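Local coordinates for protein fatty acid amide hydrolase (PDB 6KVR) that probably hydrolyses monocarboxylic acid amides, fatty acid amides among them, to the free acid and ammonia, as a serine hydrolase of the amidase signature family, at residues S257-A262 / G269-T274; Y389-K394 / R438-T443; S485-L490 / Q544-R549. All blocks are in the same frame, centred on the assembly; numbering follows the deposited sequence.

Contact 1. Residues S257-A262 / G269-T274; sequences SIRAPA and GLRPTT
Arg-259 and Arg-271 lie against each other where the amidase signature core turns from the predicted acyl-ester nucleophile, Ser-257, through helix 259-265 into strand 268-271 of the central mixed sheet. The backbones are closest at Arg-259 and Gly-269, with CA atoms 5.5 Å apart. From CB, Arg-259 sends CG to the side away from its carbonyl carbon (chi1 -51°), and CG comes within 4.0 Å of Arg-271 CB. Its next carbon, CD, sits 3.6 Å from that same Arg-271 CB. A bend at chi3 then turns the guanidinium so that Arg-271 CD lies over one face, 3.3 Å from Arg-259 NH1. The two guanidinium planes stand 71° apart, so they do not stack, and Arg-259 NH1 lies at the edge of the Arg-271 group, 4.4 Å from Arg-271 NE. Acidic and carbonyl partners would offset the like charges: Arg-259 NH1 forms a salt bridge with Asp-253 and NE a short, probable hydrogen bond with Gln-544 OE1, while Arg-271 NH2 meets Asp-491 and the carbonyl of Phe-492. Beside the two arginines, Ile-258 points its CB toward the strand. Gly-269, lacking a side chain, lets segment 257-262 approach its backbone: Ile-258 CG2 is 4.1 Å from Gly-269 CA, Ala-262 CB is 3.8 Å from Gly-269 N, and Ile-258 CD1 ends 3.7 Å from Leu-270 O.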
ATOM      1  N   SER A 257      14.498  -3.017  13.324  1.00 22.49           N
ATOM      2  CA  SER A 257      14.954  -1.966  14.226  1.00 24.12           C
ATOM      3  C   SER A 257      13.978  -1.648  15.371  1.00 23.77           C
ATOM      4  O   SER A 257      14.330  -0.809  16.200  1.00 22.17           O
ATOM      5  CB  SER A 257      15.261  -0.695  13.427  1.00 23.16           C
ATOM      6  OG  SER A 257      16.162  -0.989  12.361  1.00 33.74           O
ATOM      7  N   ILE A 258      12.787  -2.239  15.449  1.00 21.19           N
ATOM      8  CA  ILE A 258      11.987  -2.212  16.685  1.00 25.00           C
ATOM      9  C   ILE A 258      12.136  -3.510  17.458  1.00 26.34           C
ATOM     10  O   ILE A 258      12.426  -3.510  18.656  1.00 29.09           O
ATOM     11  CB  ILE A 258      10.496  -1.938  16.392  1.00 26.48           C
ATOM     12  CG1 ILE A 258      10.254  -0.500  15.937  1.00 26.22           C
ATOM     13  CG2 ILE A 258       9.662  -2.232  17.638  1.00 24.53           C
ATOM     14  CD1 ILE A 258       8.837  -0.279  15.405  1.00 23.48           C
ATOM     15  N   ARG A 259      11.951  -4.633  16.772  1.00 22.37           N
ATOM     16  CA  ARG A 259      11.896  -5.924  17.449  1.00 24.67           C
ATOM     17  C   ARG A 259      13.233  -6.321  18.059  1.00 26.53           C
ATOM     18  O   ARG A 259      13.259  -6.860  19.169  1.00 25.00           O
ATOM     19  CB  ARG A 259      11.394  -6.951  16.459  1.00 21.13           C
ATOM     20  CG  ARG A 259      10.152  -6.353  15.895  1.00 26.74           C
ATOM     21  CD  ARG A 259       9.305  -7.265  15.155  1.00 28.47           C
ATOM     22  NE  ARG A 259       9.969  -8.031  14.124  1.00 30.59           N
ATOM     23  CZ  ARG A 259      10.539  -7.538  13.038  1.00 26.22           C
ATOM     24  NH1 ARG A 259      10.690  -6.246  12.866  1.00 28.39           N
ATOM     25  NH2 ARG A 259      10.918  -8.375  12.081  1.00 21.02           N
ATOM     26  N   ALA A 260      14.358  -6.062  17.363  1.00 22.05           N
ATOM     27  CA  ALA A 260      15.650  -6.480  17.914  1.00 22.91           C
ATOM     28  C   ALA A 260      16.015  -5.717  19.178  1.00 23.56           C
ATOM     29  O   ALA A 260      16.311  -6.372  20.194  1.00 30.51           O
ATOM     30  CB  ALA A 260      16.752  -6.378  16.854  1.00 25.18           C
ATOM     31  N   PRO A 261      16.010  -4.370  19.209  1.00 22.09           N
ATOM     32  CA  PRO A 261      16.311  -3.689  20.482  1.00 22.92           C
ATOM     33  C   PRO A 261      15.388  -4.112  21.612  1.00 26.42           C
ATOM     34  O   PRO A 261      15.845  -4.264  22.755  1.00 22.86           O
ATOM     35  CB  PRO A 261      16.140  -2.199  20.152  1.00 23.46           C
ATOM     36  CG  PRO A 261      16.133  -2.114  18.652  1.00 26.34           C
ATOM     37  CD  PRO A 261      15.680  -3.412  18.128  1.00 21.86           C
ATOM     38  N   ALA A 262      14.095  -4.295  21.327  1.00 23.59           N
ATOM     39  CA  ALA A 262      13.183  -4.788  22.351  1.00 26.11           C
ATOM     40  C   ALA A 262      13.662  -6.128  22.897  1.00 26.83           C
ATOM     41  O   ALA A 262      13.849  -6.288  24.109  1.00 25.01           O
ATOM     42  CB  ALA A 262      11.765  -4.905  21.792  1.00 23.98           C
ATOM     43  N   GLY A 269       7.953  -5.094  21.970  1.00 25.80           N
ATOM     44  CA  GLY A 269       7.925  -4.192  20.836  1.00 23.90           C
ATOM     45  C   GLY A 269       7.066  -4.708  19.704  1.00 27.39           C
ATOM     46  O   GLY A 269       7.049  -5.917  19.433  1.00 25.43           O
ATOM     47  N   LEU A 270       6.363  -3.810  19.023  1.00 23.37           N
ATOM     48  CA  LEU A 270       5.478  -4.189  17.925  1.00 23.46           C
ATOM     49  C   LEU A 270       5.944  -3.569  16.616  1.00 21.72           C
ATOM     50  O   LEU A 270       6.025  -2.341  16.503  1.00 22.32           O
ATOM     51  CB  LEU A 270       4.043  -3.754  18.207  1.00 22.47           C
ATOM     52  CG  LEU A 270       3.117  -4.021  17.019  1.00 23.57           C
ATOM     53  CD1 LEU A 270       3.006  -5.523  16.739  1.00 23.74           C
ATOM     54  CD2 LEU A 270       1.735  -3.402  17.276  1.00 26.25           C
ATOM     55  N   ARG A 271       6.234  -4.416  15.631  1.00 24.41           N
ATOM     56  CA  ARG A 271       6.327  -3.969  14.246  1.00 20.91           C
ATOM     57  C   ARG A 271       4.959  -4.122  13.577  1.00 20.46           C
ATOM     58  O   ARG A 271       4.551  -5.242  13.246  1.00 22.36           O
ATOM     59  CB  ARG A 271       7.374  -4.770  13.475  1.00 23.83           C
ATOM     60  CG  ARG A 271       7.564  -4.255  12.054  1.00 25.93           C
ATOM     61  CD  ARG A 271       8.142  -5.259  11.065  1.00 24.56           C
ATOM     62  NE  ARG A 271       7.053  -5.914  10.375  1.00 34.31           N
ATOM     63  CZ  ARG A 271       6.521  -5.536   9.220  1.00 31.03           C
ATOM     64  NH1 ARG A 271       7.063  -4.579   8.471  1.00 28.03           N
ATOM     65  NH2 ARG A 271       5.404  -6.122   8.812  1.00 29.82           N
ATOM     66  N   PRO A 272       4.213  -3.050  13.363  1.00 19.69           N
ATOM     67  CA  PRO A 272       2.891  -3.200  12.742  1.00 23.52           C
ATOM     68  C   PRO A 272       2.984  -3.386  11.230  1.00 25.56           C
ATOM     69  O   PRO A 272       4.032  -3.163  10.604  1.00 21.68           O
ATOM     70  CB  PRO A 272       2.168  -1.900  13.104  1.00 25.95           C
ATOM     71  CG  PRO A 272       3.231  -0.946  13.574  1.00 25.17           C
ATOM     72  CD  PRO A 272       4.498  -1.681  13.815  1.00 23.11           C
ATOM     73  N   THR A 273       1.873  -3.858  10.658  1.00 20.35           N
ATOM     74  CA  THR A 273       1.743  -3.897   9.205  1.00 23.19           C
ATOM     75  C   THR A 273       1.952  -2.499   8.651  1.00 22.57           C
ATOM     76  O   THR A 273       1.554  -1.509   9.278  1.00 22.25           O
ATOM     77  CB  THR A 273       0.349  -4.401   8.779  1.00 28.45           C
ATOM     78  OG1 THR A 273      -0.086  -5.465   9.629  1.00 25.86           O
ATOM     79  CG2 THR A 273       0.392  -4.922   7.332  1.00 25.58           C
ATOM     80  N   THR A 274       2.559  -2.408   7.467  1.00 25.06           N
ATOM     81  CA  THR A 274       2.830  -1.091   6.902  1.00 19.86           C
ATOM     82  C   THR A 274       1.542  -0.300   6.720  1.00 21.80           C
ATOM     83  O   THR A 274       0.456  -0.862   6.532  1.00 25.59           O
ATOM     84  CB  THR A 274       3.549  -1.188   5.554  1.00 24.67           C
ATOM     85  OG1 THR A 274       2.784  -2.012   4.664  1.00 27.80           O
ATOM     86  CG2 THR A 274       4.966  -1.766   5.713  1.00 23.96           C
TER

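Contact 2. Residues Y389-K394 / R438-T443; sequences YETVHK and RELNVT
Within segments 389-394 and 438-443, the CA atoms of Thr-391 and Leu-440 come closest, 6.3 Å apart. The two short helical segments run roughly antiparallel, at 142° between their N-to-C directions, and their axes come within 10.1 Å. Only a few side chains span that separation, and they bury a modest 205 Å² in all.

Leu-440 fills the middle, its CB directed at the opposite helix. Its CD2 methyl is shared between two partners on successive turns, lying 4.1 Å from Thr-391 CG2 and 3.9 Å from Lys-394 CD. Thr-391 and Leu-440 slide past one another in opposite directions, whereas the Lys-394 chain crosses the leucine at about a right angle. The lysine touches with its aliphatic part: besides CD on Leu-440 CD2, its CB lies 4.2 Å from Leu-440 CD1.

Thr-391 turns both branches to use. OG1 lies beside the backbone N (chi1 -58°), which leaves CG2 anti to that N. This methyl meets the backbone first, 3.8 Å from Leu-440 O, and then the leucine's CD2. Thr-443 CG2 sits against both branches, 3.4 Å from Thr-391 OG1 and 4.1 Å from Thr-391 CG2. The hydroxyl spends its hydrogen bond on Leu-387 O, one turn back in its own helix, and Thr-443 CG2 packs against it. The contact is thus made by van der Waals packing, methyls against methylene carbons and against two oxygens, although two of its four residues are threonines.

Around these helices, Thr-391 and Val-392 pack on Ile-489 of helix 482-490, Leu-440 also touches Met-395 of helix 385-397, and Asn-441 of helix 434-457 bonds to Gly-288 O of the second subunit.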
ATOM      1  N   TYR A 389      15.913 -13.551   2.030  1.00 22.42           N
ATOM      2  CA  TYR A 389      17.044 -12.804   2.578  1.00 22.02           C
ATOM      3  C   TYR A 389      17.779 -12.042   1.486  1.00 22.82           C
ATOM      4  O   TYR A 389      18.065 -10.849   1.635  1.00 22.94           O
ATOM      5  CB  TYR A 389      17.997 -13.755   3.302  1.00 22.87           C
ATOM      6  CG  TYR A 389      19.229 -13.079   3.865  1.00 27.97           C
ATOM      7  CD1 TYR A 389      19.186 -12.414   5.087  1.00 27.18           C
ATOM      8  CD2 TYR A 389      20.442 -13.100   3.172  1.00 30.75           C
ATOM      9  CE1 TYR A 389      20.321 -11.807   5.620  1.00 27.98           C
ATOM     10  CE2 TYR A 389      21.589 -12.481   3.698  1.00 31.61           C
ATOM     11  CZ  TYR A 389      21.520 -11.834   4.917  1.00 30.95           C
ATOM     12  OH  TYR A 389      22.648 -11.208   5.439  1.00 29.56           O
ATOM     13  N   GLU A 390      18.064 -12.715   0.366  1.00 21.81           N
ATOM     14  CA  GLU A 390      18.785 -12.082  -0.732  1.00 26.57           C
ATOM     15  C   GLU A 390      17.961 -10.981  -1.378  1.00 25.31           C
ATOM     16  O   GLU A 390      18.495  -9.923  -1.732  1.00 21.14           O
ATOM     17  CB  GLU A 390      19.168 -13.117  -1.796  1.00 26.08           C
ATOM     18  CG  GLU A 390      20.447 -13.872  -1.477  1.00 35.58           C
ATOM     19  CD  GLU A 390      20.536 -15.223  -2.181  1.00 42.42           C
ATOM     20  OE1 GLU A 390      21.424 -16.024  -1.812  1.00 44.32           O
ATOM     21  OE2 GLU A 390      19.740 -15.475  -3.117  1.00 43.14           O
ATOM     22  N   THR A 391      16.660 -11.215  -1.566  1.00 22.68           N
ATOM     23  CA  THR A 391      15.843 -10.197  -2.215  1.00 22.10           C
ATOM     24  C   THR A 391      15.760  -8.942  -1.358  1.00 20.40           C
ATOM     25  O   THR A 391      15.925  -7.826  -1.860  1.00 19.12           O
ATOM     26  CB  THR A 391      14.439 -10.734  -2.519  1.00 22.37           C
ATOM     27  OG1 THR A 391      14.543 -11.892  -3.351  1.00 21.89           O
ATOM     28  CG2 THR A 391      13.616  -9.665  -3.253  1.00 17.92           C
ATOM     29  N   VAL A 392      15.518  -9.097  -0.054  1.00 18.93           N
ATOM     30  CA  VAL A 392      15.346  -7.895   0.748  1.00 18.29           C
ATOM     31  C   VAL A 392      16.671  -7.156   0.901  1.00 21.33           C
ATOM     32  O   VAL A 392      16.707  -5.920   0.887  1.00 21.07           O
ATOM     33  CB  VAL A 392      14.700  -8.224   2.108  1.00 22.91           C
ATOM     34  CG1 VAL A 392      15.716  -8.793   3.125  1.00 22.24           C
ATOM     35  CG2 VAL A 392      13.982  -6.964   2.645  1.00 21.13           C
ATOM     36  N   HIS A 393      17.788  -7.880   0.962  1.00 18.91           N
ATOM     37  CA  HIS A 393      19.060  -7.176   1.083  1.00 25.21           C
ATOM     38  C   HIS A 393      19.459  -6.497  -0.221  1.00 23.14           C
ATOM     39  O   HIS A 393      20.139  -5.467  -0.183  1.00 21.10           O
ATOM     40  CB  HIS A 393      20.152  -8.115   1.596  1.00 23.24           C
ATOM     41  CG  HIS A 393      20.067  -8.337   3.076  1.00 26.48           C
ATOM     42  ND1 HIS A 393      18.975  -8.929   3.675  1.00 27.20           N
ATOM     43  CD2 HIS A 393      20.865  -7.919   4.086  1.00 26.99           C
ATOM     44  CE1 HIS A 393      19.137  -8.927   4.988  1.00 29.11           C
ATOM     45  NE2 HIS A 393      20.278  -8.319   5.263  1.00 28.63           N
ATOM     46  N   LYS A 394      19.049  -7.038  -1.378  1.00 19.37           N
ATOM     47  CA  LYS A 394      19.243  -6.297  -2.620  1.00 15.48           C
ATOM     48  C   LYS A 394      18.422  -5.019  -2.594  1.00 24.19           C
ATOM     49  O   LYS A 394      18.893  -3.959  -3.027  1.00 23.04           O
ATOM     50  CB  LYS A 394      18.846  -7.153  -3.832  1.00 24.20           C
ATOM     51  CG  LYS A 394      19.810  -8.270  -4.216  1.00 26.16           C
ATOM     52  CD  LYS A 394      19.264  -9.000  -5.455  1.00 31.20           C
ATOM     53  CE  LYS A 394      20.068 -10.249  -5.823  1.00 37.65           C
ATOM     54  NZ  LYS A 394      19.178 -11.286  -6.466  1.00 45.90           N
ATOM     55  N   ARG A 438      11.556  -3.821 -10.383  1.00 23.43           N
ATOM     56  CA  ARG A 438      10.222  -4.411 -10.477  1.00 23.80           C
ATOM     57  C   ARG A 438      10.252  -5.931 -10.328  1.00 25.96           C
ATOM     58  O   ARG A 438       9.337  -6.514  -9.723  1.00 23.34           O
ATOM     59  CB  ARG A 438       9.572  -4.014 -11.803  1.00 25.54           C
ATOM     60  CG  ARG A 438       9.186  -2.559 -11.862  1.00 24.74           C
ATOM     61  CD  ARG A 438       8.333  -2.281 -13.089  1.00 22.33           C
ATOM     62  NE  ARG A 438       8.185  -0.851 -13.313  1.00 18.34           N
ATOM     63  CZ  ARG A 438       7.695  -0.327 -14.424  1.00 21.67           C
ATOM     64  NH1 ARG A 438       7.255  -1.095 -15.406  1.00 22.56           N
ATOM     65  NH2 ARG A 438       7.652   0.997 -14.555  1.00 20.79           N
ATOM     66  N   GLU A 439      11.298  -6.589 -10.841  1.00 23.42           N
ATOM     67  CA  GLU A 439      11.433  -8.033 -10.646  1.00 24.32           C
ATOM     68  C   GLU A 439      11.599  -8.396  -9.172  1.00 25.09           C
ATOM     69  O   GLU A 439      11.054  -9.412  -8.715  1.00 22.89           O
ATOM     70  CB  GLU A 439      12.608  -8.568 -11.465  1.00 28.05           C
ATOM     71  CG  GLU A 439      12.302  -8.740 -12.960  1.00 32.13           C
ATOM     72  CD  GLU A 439      13.547  -9.068 -13.750  1.00 40.25           C
ATOM     73  OE1 GLU A 439      14.572  -9.400 -13.113  1.00 46.05           O
ATOM     74  OE2 GLU A 439      13.509  -8.992 -14.997  1.00 50.61           O
ATOM     75  N   LEU A 440      12.343  -7.589  -8.405  1.00 18.84           N
ATOM     76  CA  LEU A 440      12.405  -7.839  -6.959  1.00 21.38           C
ATOM     77  C   LEU A 440      11.017  -7.733  -6.316  1.00 22.43           C
ATOM     78  O   LEU A 440      10.681  -8.518  -5.422  1.00 21.48           O
ATOM     79  CB  LEU A 440      13.371  -6.873  -6.283  1.00 20.36           C
ATOM     80  CG  LEU A 440      14.846  -6.833  -6.709  1.00 27.47           C
ATOM     81  CD1 LEU A 440      15.550  -5.706  -5.963  1.00 21.00           C
ATOM     82  CD2 LEU A 440      15.565  -8.185  -6.500  1.00 23.85           C
ATOM     83  N   ASN A 441      10.204  -6.759  -6.760  1.00 19.87           N
ATOM     84  CA  ASN A 441       8.826  -6.611  -6.290  1.00 24.74           C
ATOM     85  C   ASN A 441       8.002  -7.863  -6.576  1.00 24.02           C
ATOM     86  O   ASN A 441       7.152  -8.253  -5.763  1.00 24.37           O
ATOM     87  CB  ASN A 441       8.154  -5.409  -6.978  1.00 23.52           C
ATOM     88  CG  ASN A 441       8.708  -4.072  -6.527  1.00 27.64           C
ATOM     89  OD1 ASN A 441       9.370  -3.965  -5.481  1.00 26.71           O
ATOM     90  ND2 ASN A 441       8.435  -3.032  -7.317  1.00 25.33           N
ATOM     91  N   VAL A 442       8.190  -8.456  -7.761  1.00 22.44           N
ATOM     92  CA  VAL A 442       7.465  -9.673  -8.132  1.00 26.12           C
ATOM     93  C   VAL A 442       7.818 -10.804  -7.176  1.00 26.45           C
ATOM     94  O   VAL A 442       6.937 -11.505  -6.666  1.00 25.26           O
ATOM     95  CB  VAL A 442       7.763 -10.061  -9.597  1.00 29.16           C
ATOM     96  CG1 VAL A 442       7.292 -11.495  -9.885  1.00 27.22           C
ATOM     97  CG2 VAL A 442       7.093  -9.085 -10.577  1.00 27.49           C
ATOM     98  N   THR A 443       9.117 -10.992  -6.919  1.00 23.49           N
ATOM     99  CA  THR A 443       9.567 -11.983  -5.941  1.00 30.32           C
ATOM    100  C   THR A 443       8.918 -11.761  -4.574  1.00 24.48           C
ATOM    101  O   THR A 443       8.464 -12.712  -3.928  1.00 24.57           O
ATOM    102  CB  THR A 443      11.088 -11.919  -5.811  1.00 27.03           C
ATOM    103  OG1 THR A 443      11.686 -12.222  -7.074  1.00 26.74           O
ATOM    104  CG2 THR A 443      11.562 -12.889  -4.772  1.00 24.28           C
TER

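Contact 3. Residues S485-L490 / Q544-R549; sequences SLWNIL and QLSGKR
Trp-487 on helix 482-490 faces Ser-546 on strand 540-546 with their CA atoms 7.8 Å apart, the next-nearest CA atoms, of Leu-490 and Arg-549, are 8.6 Å apart, and the arrangement is a helix laid on the central mixed sheet. The indole takes the serine over one face. Ser-546 CB stands 4.0 Å from the centroid of the six-membered ring and 9° off its normal, a CH-pi contact, while OG lies 3.5 Å from Trp-487 CD2, above the bond shared by both cycles. Leu-486 CD2 lies over the opposite face, toward its rim. Gln-544 comes instead to the edge: its NE2 lies 3.7 Å from Trp-487 NE1, near the indole plane, with the amide turned 75° to the ring. Arg-549 CD lies 3.8 Å from Leu-490 O, and the bend beyond it at chi3 (82°) sets the course of NE.

Ser-546 OG bonds to Thr-494, Gln-544 NE2 to Pro-466 O and Tyr-483 O while its OE1 is turned to Arg-259, and Arg-549 forms a salt bridge with Asp-491. Polar side chains therefore meet the tryptophan without hydrogen bonds to it, through a CH-pi contact and van der Waals packing, and share its surroundings with Ile-463 and Ser-465 of strand 462-466.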
ATOM      1  N   SER A 485      14.481  -9.647   9.269  1.00 20.15           N
ATOM      2  CA  SER A 485      14.244  -9.074   7.953  1.00 23.91           C
ATOM      3  C   SER A 485      13.227  -9.879   7.154  1.00 23.80           C
ATOM      4  O   SER A 485      12.607  -9.325   6.242  1.00 23.78           O
ATOM      5  CB  SER A 485      15.560  -8.946   7.177  1.00 24.46           C
ATOM      6  OG  SER A 485      16.091 -10.214   6.841  1.00 25.31           O
ATOM      7  N   LEU A 486      13.030 -11.158   7.488  1.00 24.89           N
ATOM      8  CA  LEU A 486      12.005 -11.957   6.815  1.00 23.76           C
ATOM      9  C   LEU A 486      10.629 -11.311   6.936  1.00 22.64           C
ATOM     10  O   LEU A 486       9.877 -11.235   5.957  1.00 23.54           O
ATOM     11  CB  LEU A 486      11.975 -13.370   7.399  1.00 25.03           C
ATOM     12  CG  LEU A 486      10.843 -14.276   6.912  1.00 30.40           C
ATOM     13  CD1 LEU A 486      10.978 -14.549   5.405  1.00 23.39           C
ATOM     14  CD2 LEU A 486      10.732 -15.589   7.741  1.00 27.64           C
ATOM     15  N   TRP A 487      10.273 -10.852   8.133  1.00 21.25           N
ATOM     16  CA  TRP A 487       8.960 -10.247   8.316  1.00 27.13           C
ATOM     17  C   TRP A 487       8.872  -8.827   7.755  1.00 27.72           C
ATOM     18  O   TRP A 487       7.757  -8.295   7.633  1.00 23.36           O
ATOM     19  CB  TRP A 487       8.579 -10.295   9.807  1.00 20.40           C
ATOM     20  CG  TRP A 487       8.826 -11.687  10.319  1.00 24.69           C
ATOM     21  CD1 TRP A 487       9.788 -12.074  11.197  1.00 23.29           C
ATOM     22  CD2 TRP A 487       8.138 -12.895   9.919  1.00 24.13           C
ATOM     23  NE1 TRP A 487       9.728 -13.434  11.393  1.00 27.42           N
ATOM     24  CE2 TRP A 487       8.730 -13.962  10.616  1.00 23.66           C
ATOM     25  CE3 TRP A 487       7.075 -13.167   9.049  1.00 26.43           C
ATOM     26  CZ2 TRP A 487       8.301 -15.288  10.470  1.00 25.43           C
ATOM     27  CZ3 TRP A 487       6.641 -14.493   8.911  1.00 25.45           C
ATOM     28  CH2 TRP A 487       7.261 -15.533   9.611  1.00 23.05           C
ATOM     29  N   ASN A 488      10.001  -8.214   7.376  1.00 21.74           N
ATOM     30  CA  ASN A 488       9.912  -6.945   6.658  1.00 23.68           C
ATOM     31  C   ASN A 488       9.551  -7.160   5.195  1.00 23.16           C
ATOM     32  O   ASN A 488       8.727  -6.421   4.644  1.00 23.58           O
ATOM     33  CB  ASN A 488      11.224  -6.175   6.752  1.00 21.93           C
ATOM     34  CG  ASN A 488      11.531  -5.739   8.170  1.00 20.60           C
ATOM     35  OD1 ASN A 488      12.379  -6.326   8.832  1.00 25.06           O
ATOM     36  ND2 ASN A 488      10.820  -4.729   8.651  1.00 20.47           N
ATOM     37  N   ILE A 489      10.149  -8.161   4.545  1.00 20.61           N
ATOM     38  CA  ILE A 489       9.811  -8.357   3.140  1.00 26.47           C
ATOM     39  C   ILE A 489       8.410  -8.956   3.017  1.00 21.57           C
ATOM     40  O   ILE A 489       7.674  -8.613   2.095  1.00 23.31           O
ATOM     41  CB  ILE A 489      10.890  -9.192   2.404  1.00 20.05           C
ATOM     42  CG1 ILE A 489      10.595  -9.217   0.908  1.00 21.30           C
ATOM     43  CG2 ILE A 489      10.972 -10.628   2.931  1.00 21.19           C
ATOM     44  CD1 ILE A 489      11.632  -9.989   0.074  1.00 22.65           C
ATOM     45  N   LEU A 490       7.999  -9.815   3.955  1.00 24.49           N
ATOM     46  CA  LEU A 490       6.616 -10.302   3.944  1.00 23.94           C
ATOM     47  C   LEU A 490       5.625  -9.252   4.436  1.00 24.30           C
ATOM     48  O   LEU A 490       4.436  -9.344   4.104  1.00 26.11           O
ATOM     49  CB  LEU A 490       6.475 -11.563   4.803  1.00 21.80           C
ATOM     50  CG  LEU A 490       7.318 -12.789   4.410  1.00 24.68           C
ATOM     51  CD1 LEU A 490       7.199 -13.927   5.440  1.00 23.50           C
ATOM     52  CD2 LEU A 490       6.963 -13.290   3.016  1.00 20.15           C
ATOM     53  N   GLN A 544       9.712 -13.707  18.672  1.00 22.73           N
ATOM     54  CA  GLN A 544       8.792 -13.028  17.769  1.00 26.82           C
ATOM     55  C   GLN A 544       7.515 -13.831  17.556  1.00 24.00           C
ATOM     56  O   GLN A 544       7.558 -15.048  17.339  1.00 28.24           O
ATOM     57  CB  GLN A 544       9.437 -12.770  16.410  1.00 21.46           C
ATOM     58  CG  GLN A 544      10.575 -11.800  16.474  1.00 26.63           C
ATOM     59  CD  GLN A 544      11.058 -11.455  15.087  1.00 28.25           C
ATOM     60  OE1 GLN A 544      10.883 -10.328  14.633  1.00 27.63           O
ATOM     61  NE2 GLN A 544      11.627 -12.436  14.389  1.00 21.60           N
ATOM     62  N   LEU A 545       6.388 -13.126  17.579  1.00 22.01           N
ATOM     63  CA  LEU A 545       5.078 -13.658  17.212  1.00 23.36           C
ATOM     64  C   LEU A 545       4.539 -12.864  16.020  1.00 22.87           C
ATOM     65  O   LEU A 545       4.230 -11.673  16.145  1.00 23.85           O
ATOM     66  CB  LEU A 545       4.132 -13.591  18.408  1.00 23.03           C
ATOM     67  CG  LEU A 545       2.848 -14.424  18.346  1.00 28.92           C
ATOM     68  CD1 LEU A 545       3.096 -15.896  18.658  1.00 24.07           C
ATOM     69  CD2 LEU A 545       1.866 -13.826  19.331  1.00 29.13           C
ATOM     70  N   SER A 546       4.428 -13.515  14.866  1.00 23.77           N
ATOM     71  CA  SER A 546       3.965 -12.884  13.635  1.00 26.46           C
ATOM     72  C   SER A 546       2.565 -13.367  13.257  1.00 30.66           C
ATOM     73  O   SER A 546       2.282 -14.567  13.306  1.00 29.06           O
ATOM     74  CB  SER A 546       4.916 -13.187  12.478  1.00 24.87           C
ATOM     75  OG  SER A 546       6.244 -12.914  12.852  1.00 27.39           O
ATOM     76  N   GLY A 547       1.704 -12.432  12.846  1.00 27.23           N
ATOM     77  CA  GLY A 547       0.384 -12.743  12.352  1.00 25.84           C
ATOM     78  C   GLY A 547       0.220 -12.400  10.880  1.00 29.44           C
ATOM     79  O   GLY A 547       1.118 -11.866  10.235  1.00 28.78           O
ATOM     80  N   LYS A 548      -0.959 -12.738  10.350  1.00 26.54           N
ATOM     81  CA  LYS A 548      -1.273 -12.380   8.975  1.00 29.40           C
ATOM     82  C   LYS A 548      -1.382 -10.859   8.827  1.00 25.29           C
ATOM     83  O   LYS A 548      -1.620 -10.126   9.791  1.00 21.93           O
ATOM     84  CB  LYS A 548      -2.574 -13.052   8.521  1.00 33.28           C
ATOM     85  CG  LYS A 548      -2.428 -14.527   8.143  1.00 35.40           C
ATOM     86  CD  LYS A 548      -3.762 -15.265   8.214  1.00 35.05           C
ATOM     87  CE  LYS A 548      -4.634 -14.695   9.326  1.00 34.67           C
ATOM     88  NZ  LYS A 548      -5.831 -15.540   9.606  1.00 50.79           N
ATOM     89  N   ARG A 549      -1.215 -10.393   7.587  1.00 24.09           N
ATOM     90  CA  ARG A 549      -1.146  -8.957   7.316  1.00 26.37           C
ATOM     91  C   ARG A 549      -2.425  -8.251   7.742  1.00 25.43           C
ATOM     92  O   ARG A 549      -3.532  -8.687   7.403  1.00 30.64           O
ATOM     93  CB  ARG A 549      -0.895  -8.715   5.821  1.00 29.36           C
ATOM     94  CG  ARG A 549       0.470  -9.151   5.345  1.00 28.42           C
ATOM     95  CD  ARG A 549       0.711  -8.674   3.921  1.00 29.51           C
ATOM     96  NE  ARG A 549       1.151  -7.286   3.880  1.00 24.73           N
ATOM     97  CZ  ARG A 549       0.810  -6.428   2.925  1.00 33.67           C
ATOM     98  NH1 ARG A 549       0.016  -6.784   1.925  1.00 30.16           N
ATOM     99  NH2 ARG A 549       1.287  -5.186   2.967  1.00 30.32           N
TER

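Contacts 1 and 3 are buried and both reach the central mixed sheet, with centres about 10 Å apart; contact 2 is partly buried, joins helix to helix, and has its centre about 24 Å from the centre of the chain. Contacts 1 and 3 meet directly, through an arginine-glutamine bridge and the packing of Arg-271 on Asn-488. Contacts 2 and 3 meet through helix 482-490, where Val-392 CG2 is 3.8 Å from Ile-489 CB. Both of these outer contacts also reach the second subunit. Chemistry follows place: two adjacent arginines with acidic partners beside the predicted nucleophile, indole and polar side chains farther out, and methyl packing with an aliphatic lysine chain in contact 2.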